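Local coordinates for protein chorismate mutase (PDB 1XHO) that probably catalyses the rearrangement of chorismate to prephenate, as in AroH-type (type I) chorismate mutases, and is assembled from three chains, at residues A51-L56 with A88-N93; V78-D83 with E106-G111. All coordinates share one frame; numbering follows the deposited sequence.

Contact 1 of 2, residues A51-L56 with A88-N93; sequences AETQKL and AIAARN
Asn93 ND2 points at Gln54 OE1 across 3.3 Å, the one hydrogen bond between the two segments. The bond is weak, although its N-H...O angle of 160° is fairly straight. The two amide groups do not stack. Their planes stand 72° apart and the side chains cross at about a right angle. Gln54 reaches its partner with CG anti to the backbone N and an extended chain beyond. This carries the amide past Ala90 to the next turn of the short helix. There the amide passes alongside Asn93 CB, which lies 4.0 Å from Gln54 CD. As modelled, Asn93 OD1 sits 3.1 Å from Ile89 O, two acceptors at short range. The O and N assignment of the Asn93 amide, and with it the weak bond, is therefore somewhat doubtful.

The apolar part centres on Ala90. Its methyl points toward helix 46-63 and comes within 3.5 Å of Gln54 N. Ala90 CB also meets Thr53 CG2 at 3.7 Å and Gln54 CB at 3.9 Å. Such a small side chain lets the backbones come close, with Gln54 CA and Ala90 CA 4.8 Å apart. Thr53 offers its methyl to Ala90, while its hydroxyl turns back along its own helix to bond Ile49 O. Leu57, one turn further on, also packs on Ala90. Thr53 also touches Ile117 of strand 116-124. The Asn93 end is exposed and the Ala90 side is buried.

The helix axes approach to 8.5 Å and cross at -63°. Helix 46-63 follows strand 32-40 and leads to strand 71-78. The short helix 89-93 links strands 71-78 and 100-105. This is packing between consecutive beta-alpha-beta crossover helices on one face of the mixed sheet, in the alpha/beta fold of a type I chorismate mutase.

Contact 2 of 2, residues V78-D83 with E106-G111; sequences VTKDLD and EIDVPG
Glu106 N donates to Val78 O at 2.7 Å with a nearly straight angle of 168°. The N-H comes from above the carbonyl plane, 45° out of it. Asn105 ND2 also bonds this oxygen, so two donors grip it. Glu106 CB packs beside the same carbonyl, and Thr79 CG2 lies 4.2 Å from Glu106 CB.

At the outer end, Lys80 NZ forms a salt bridge with Asp108 OD2 at 2.7 Å. The ammonium comes from above the carboxylate plane, well out of it. A bend at chi3 (59°) turns the end of Lys80 so that CE, 3.6 Å from Asp108 OD2, also lies against the carboxylate.

The next shell fixes the turn that carries Lys80. A type I turn from Thr79 to Leu82 is closed by Leu82 N to Thr79 O. Inside it, Thr79 OG1 donates to Asp81 OD1 on the syn side at 2.7 Å. Cys116 N and Lys115 N bond Thr79 OG1 and Asp81 OD1, respectively, where strand 116-124 begins. The Glu106 carboxylate leads away from the turn, and its OE1 bonds Thr77 OG1. Asp108 N bonds Asn105 OD1 of the second subunit, while Ile107 of the third subunit packs on Val78.

The contact thus joins the loops leaving two adjacent parallel strands at a trimer interface, the kind of place where AroH-type mutases form their active sites.

How the contacts relate
The two contacts alternate along the chain: 51-56, 78-83, 88-93, then 106-111. Their centres are 19 Å apart, and their nearest atoms stay about 6 Å from each other, so they do not touch. Strand 71-78 runs into 78-83, and strand 100-105 carries the chain from 88-93 to 106-111. Contact 1 covers a face of the sheet with the two crossover helices and has no partner in another chain. Contact 2 lies further out, where these two strands end, and touches both other subunits. Pro87, just before contact 1's second segment, packs on both Thr53 and Val78. One contact therefore belongs to the subunit's own packing, the other to the trimer interface.

Contact 1 of 2, residues A51-L56 with A88-N93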
loop_
_atom_site.group_PDB
_atom_site.type_symbol
_atom_site.label_atom_id
_atom_site.label_comp_id
_atom_site.label_asym_id
_atom_site.label_seq_id
_atom_site.Cartn_x
_atom_site.Cartn_y
_atom_site.Cartn_z
ATOM N N ALA C 51 3.455 3.948 20.971
ATOM C CA ALA C 51 3.222 5.290 21.503
ATOM C C ALA C 51 3.581 6.366 20.484
ATOM O O ALA C 51 2.845 7.325 20.312
ATOM C CB ALA C 51 4.015 5.494 22.799
ATOM N N GLU C 52 4.708 6.214 19.802
ATOM C CA GLU C 52 5.096 7.200 18.786
ATOM C C GLU C 52 4.195 7.159 17.561
ATOM O O GLU C 52 3.966 8.195 16.929
ATOM C CB GLU C 52 6.566 7.046 18.389
ATOM C CG GLU C 52 7.534 7.441 19.510
ATOM C CD GLU C 52 7.194 8.784 20.129
ATOM O OE1 GLU C 52 6.967 9.751 19.373
ATOM O OE2 GLU C 52 7.132 8.864 21.374
ATOM N N THR C 53 3.664 5.975 17.243
ATOM C CA THR C 53 2.701 5.856 16.171
ATOM C C THR C 53 1.395 6.541 16.568
ATOM O O THR C 53 0.772 7.196 15.742
ATOM C CB THR C 53 2.448 4.378 15.744
ATOM O OG1 THR C 53 3.676 3.788 15.308
ATOM C CG2 THR C 53 1.422 4.306 14.593
ATOM N N GLN C 54 1.000 6.387 17.829
ATOM C CA GLN C 54 -0.242 6.967 18.359
ATOM C C GLN C 54 -0.210 8.502 18.332
ATOM O O GLN C 54 -1.176 9.155 17.926
ATOM C CB GLN C 54 -0.463 6.467 19.790
ATOM C CG GLN C 54 -1.919 6.530 20.292
ATOM C CD GLN C 54 -2.153 5.682 21.543
ATOM O OE1 GLN C 54 -1.422 4.709 21.810
ATOM N NE2 GLN C 54 -3.183 6.035 22.308
ATOM N N LYS C 55 0.912 9.072 18.756
ATOM C CA LYS C 55 1.094 10.523 18.721
ATOM C C LYS C 55 1.029 11.044 17.283
ATOM O O LYS C 55 0.436 12.091 17.020
ATOM C CB LYS C 55 2.426 10.924 19.384
ATOM N N LEU C 56 1.630 10.297 16.360
ATOM C CA LEU C 56 1.614 10.648 14.944
ATOM C C LEU C 56 0.192 10.636 14.371
ATOM O O LEU C 56 -0.207 11.582 13.703
ATOM C CB LEU C 56 2.542 9.709 14.149
ATOM C CG LEU C 56 2.592 9.864 12.626
ATOM C CD1 LEU C 56 2.909 11.303 12.206
ATOM C CD2 LEU C 56 3.604 8.874 12.029
ATOM N N ALA C 88 -0.025 -0.626 13.819
ATOM C CA ALA C 88 -1.492 -0.666 13.746
ATOM C C ALA C 88 -2.193 -0.808 15.111
ATOM O O ALA C 88 -3.369 -0.487 15.232
ATOM C CB ALA C 88 -1.938 -1.807 12.819
ATOM N N ILE C 89 -1.483 -1.324 16.112
ATOM C CA ILE C 89 -1.997 -1.384 17.492
ATOM C C ILE C 89 -2.344 0.021 18.026
ATOM O O ILE C 89 -3.307 0.171 18.795
ATOM C CB ILE C 89 -0.988 -2.071 18.449
ATOM C CG1 ILE C 89 -0.842 -3.552 18.100
ATOM C CG2 ILE C 89 -1.440 -1.935 19.913
ATOM C CD1 ILE C 89 0.466 -4.173 18.595
ATOM N N ALA C 90 -1.574 1.034 17.604
ATOM C CA ALA C 90 -1.809 2.425 18.007
ATOM C C ALA C 90 -3.211 2.902 17.644
ATOM O O ALA C 90 -3.874 3.531 18.464
ATOM C CB ALA C 90 -0.759 3.356 17.406
ATOM N N ALA C 91 -3.660 2.588 16.426
ATOM C CA ALA C 91 -5.005 2.968 15.971
ATOM C C ALA C 91 -6.088 2.262 16.785
ATOM O O ALA C 91 -7.129 2.845 17.090
ATOM C CB ALA C 91 -5.171 2.666 14.483
ATOM N N ARG C 92 -5.835 1.005 17.133
ATOM C CA ARG C 92 -6.755 0.236 17.964
ATOM C C ARG C 92 -6.847 0.800 19.396
ATOM O O ARG C 92 -7.934 0.885 19.944
ATOM C CB ARG C 92 -6.351 -1.242 17.996
ATOM C CG ARG C 92 -7.500 -2.147 18.351
ATOM C CD ARG C 92 -7.048 -3.534 18.798
ATOM N NE ARG C 92 -8.155 -4.259 19.423
ATOM C CZ ARG C 92 -8.591 -4.060 20.668
ATOM N NH1 ARG C 92 -8.016 -3.156 21.460
ATOM N NH2 ARG C 92 -9.614 -4.776 21.129
ATOM N N ASN C 93 -5.704 1.173 19.985
ATOM C CA ASN C 93 -5.666 1.819 21.316
ATOM C C ASN C 93 -6.574 3.043 21.401
ATOM O O ASN C 93 -7.340 3.205 22.357
ATOM C CB ASN C 93 -4.245 2.281 21.668
ATOM C CG ASN C 93 -3.306 1.141 21.973
ATOM O OD1 ASN C 93 -3.661 -0.033 21.861
ATOM N ND2 ASN C 93 -2.085 1.484 22.367
#

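Contact 2 of 2, residues V78-D83 with E106-G111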
loop_
_atom_site.group_PDB
_atom_site.type_symbol
_atom_site.label_atom_id
_atom_site.label_comp_id
_atom_site.label_asym_id
_atom_site.label_seq_id
_atom_site.Cartn_x
_atom_site.Cartn_y
_atom_site.Cartn_z
ATOM N N VAL C 78 7.413 0.300 8.617
ATOM C CA VAL C 78 8.539 0.530 9.493
ATOM C C VAL C 78 9.797 0.112 8.753
ATOM O O VAL C 78 9.763 -0.759 7.875
ATOM C CB VAL C 78 8.429 -0.234 10.842
ATOM C CG1 VAL C 78 7.159 0.147 11.568
ATOM C CG2 VAL C 78 8.493 -1.756 10.628
ATOM N N THR C 79 10.901 0.754 9.102
ATOM C CA THR C 79 12.209 0.384 8.596
ATOM C C THR C 79 12.652 -0.966 9.190
ATOM O O THR C 79 12.167 -1.383 10.248
ATOM C CB THR C 79 13.242 1.509 8.891
ATOM O OG1 THR C 79 13.045 2.015 10.217
ATOM C CG2 THR C 79 13.053 2.635 7.940
ATOM N N LYS C 80 13.558 -1.639 8.493
ATOM C CA LYS C 80 14.033 -2.999 8.849
ATOM C C LYS C 80 14.455 -3.170 10.329
ATOM O O LYS C 80 14.255 -4.241 10.935
ATOM C CB LYS C 80 15.203 -3.363 7.932
ATOM C CG LYS C 80 15.714 -4.777 8.070
ATOM C CD LYS C 80 16.400 -5.236 6.783
ATOM C CE LYS C 80 17.585 -4.345 6.401
ATOM N NZ LYS C 80 18.413 -4.974 5.325
ATOM N N ASP C 81 15.026 -2.112 10.900
ATOM C CA ASP C 81 15.471 -2.111 12.302
ATOM C C ASP C 81 14.344 -2.103 13.344
ATOM O O ASP C 81 14.624 -2.208 14.513
ATOM C CB ASP C 81 16.425 -0.932 12.565
ATOM C CG ASP C 81 15.920 0.380 11.973
ATOM O OD1 ASP C 81 14.695 0.594 11.893
ATOM O OD2 ASP C 81 16.758 1.193 11.564
ATOM N N LEU C 82 13.088 -1.954 12.923
ATOM C CA LEU C 82 11.944 -2.083 13.832
ATOM C C LEU C 82 11.137 -3.358 13.541
ATOM O O LEU C 82 10.635 -3.534 12.426
ATOM C CB LEU C 82 11.014 -0.870 13.710
ATOM C CG LEU C 82 11.603 0.516 13.975
ATOM C CD1 LEU C 82 10.504 1.582 13.829
ATOM C CD2 LEU C 82 12.273 0.580 15.362
ATOM N N ASP C 83 11.020 -4.233 14.543
ATOM C CA ASP C 83 10.197 -5.460 14.440
ATOM C C ASP C 83 9.425 -5.809 15.728
ATOM O O ASP C 83 8.771 -6.842 15.785
ATOM C CB ASP C 83 11.072 -6.668 14.016
ATOM C CG ASP C 83 12.074 -7.114 15.109
ATOM O OD1 ASP C 83 12.105 -6.525 16.207
ATOM O OD2 ASP C 83 12.847 -8.067 14.857
ATOM N N GLU C 106 9.269 -0.786 5.203
ATOM C CA GLU C 106 9.690 0.224 4.252
ATOM C C GLU C 106 10.653 -0.424 3.254
ATOM O O GLU C 106 11.315 -1.410 3.565
ATOM C CB GLU C 106 10.384 1.388 5.007
ATOM C CG GLU C 106 10.885 2.570 4.135
ATOM C CD GLU C 106 9.764 3.456 3.594
ATOM O OE1 GLU C 106 8.577 3.266 3.963
ATOM O OE2 GLU C 106 10.071 4.352 2.786
ATOM N N ILE C 107 10.708 0.122 2.049
ATOM C CA ILE C 107 11.746 -0.232 1.091
ATOM C C ILE C 107 13.115 -0.277 1.793
ATOM O O ILE C 107 13.462 0.625 2.569
ATOM C CB ILE C 107 11.764 0.749 -0.105
ATOM C CG1 ILE C 107 12.762 0.294 -1.186
ATOM C CG2 ILE C 107 12.024 2.203 0.368
ATOM C CD1 ILE C 107 12.707 1.167 -2.478
ATOM N N ASP C 108 13.867 -1.346 1.539
ATOM C CA ASP C 108 15.213 -1.504 2.096
ATOM C C ASP C 108 16.236 -0.716 1.254
ATOM O O ASP C 108 16.537 -1.071 0.110
ATOM C CB ASP C 108 15.588 -3.003 2.199
ATOM C CG ASP C 108 17.010 -3.235 2.753
ATOM O OD1 ASP C 108 17.713 -2.255 3.087
ATOM O OD2 ASP C 108 17.422 -4.409 2.849
ATOM N N VAL C 109 16.734 0.376 1.827
ATOM C CA VAL C 109 17.780 1.198 1.207
ATOM C C VAL C 109 18.835 1.523 2.280
ATOM O O VAL C 109 18.609 2.388 3.129
ATOM C CB VAL C 109 17.203 2.496 0.587
ATOM C CG1 VAL C 109 18.322 3.409 0.071
ATOM C CG2 VAL C 109 16.220 2.167 -0.546
ATOM N N PRO C 110 19.990 0.815 2.254
ATOM C CA PRO C 110 21.016 1.017 3.301
ATOM C C PRO C 110 21.512 2.465 3.378
ATOM O O PRO C 110 21.954 3.011 2.376
ATOM C CB PRO C 110 22.148 0.070 2.884
ATOM C CG PRO C 110 21.529 -0.896 1.940
ATOM C CD PRO C 110 20.402 -0.199 1.267
ATOM N N GLY C 111 21.401 3.077 4.559
ATOM C CA GLY C 111 21.768 4.485 4.742
ATOM C C GLY C 111 20.578 5.436 4.872
ATOM O O GLY C 111 20.765 6.605 5.195
#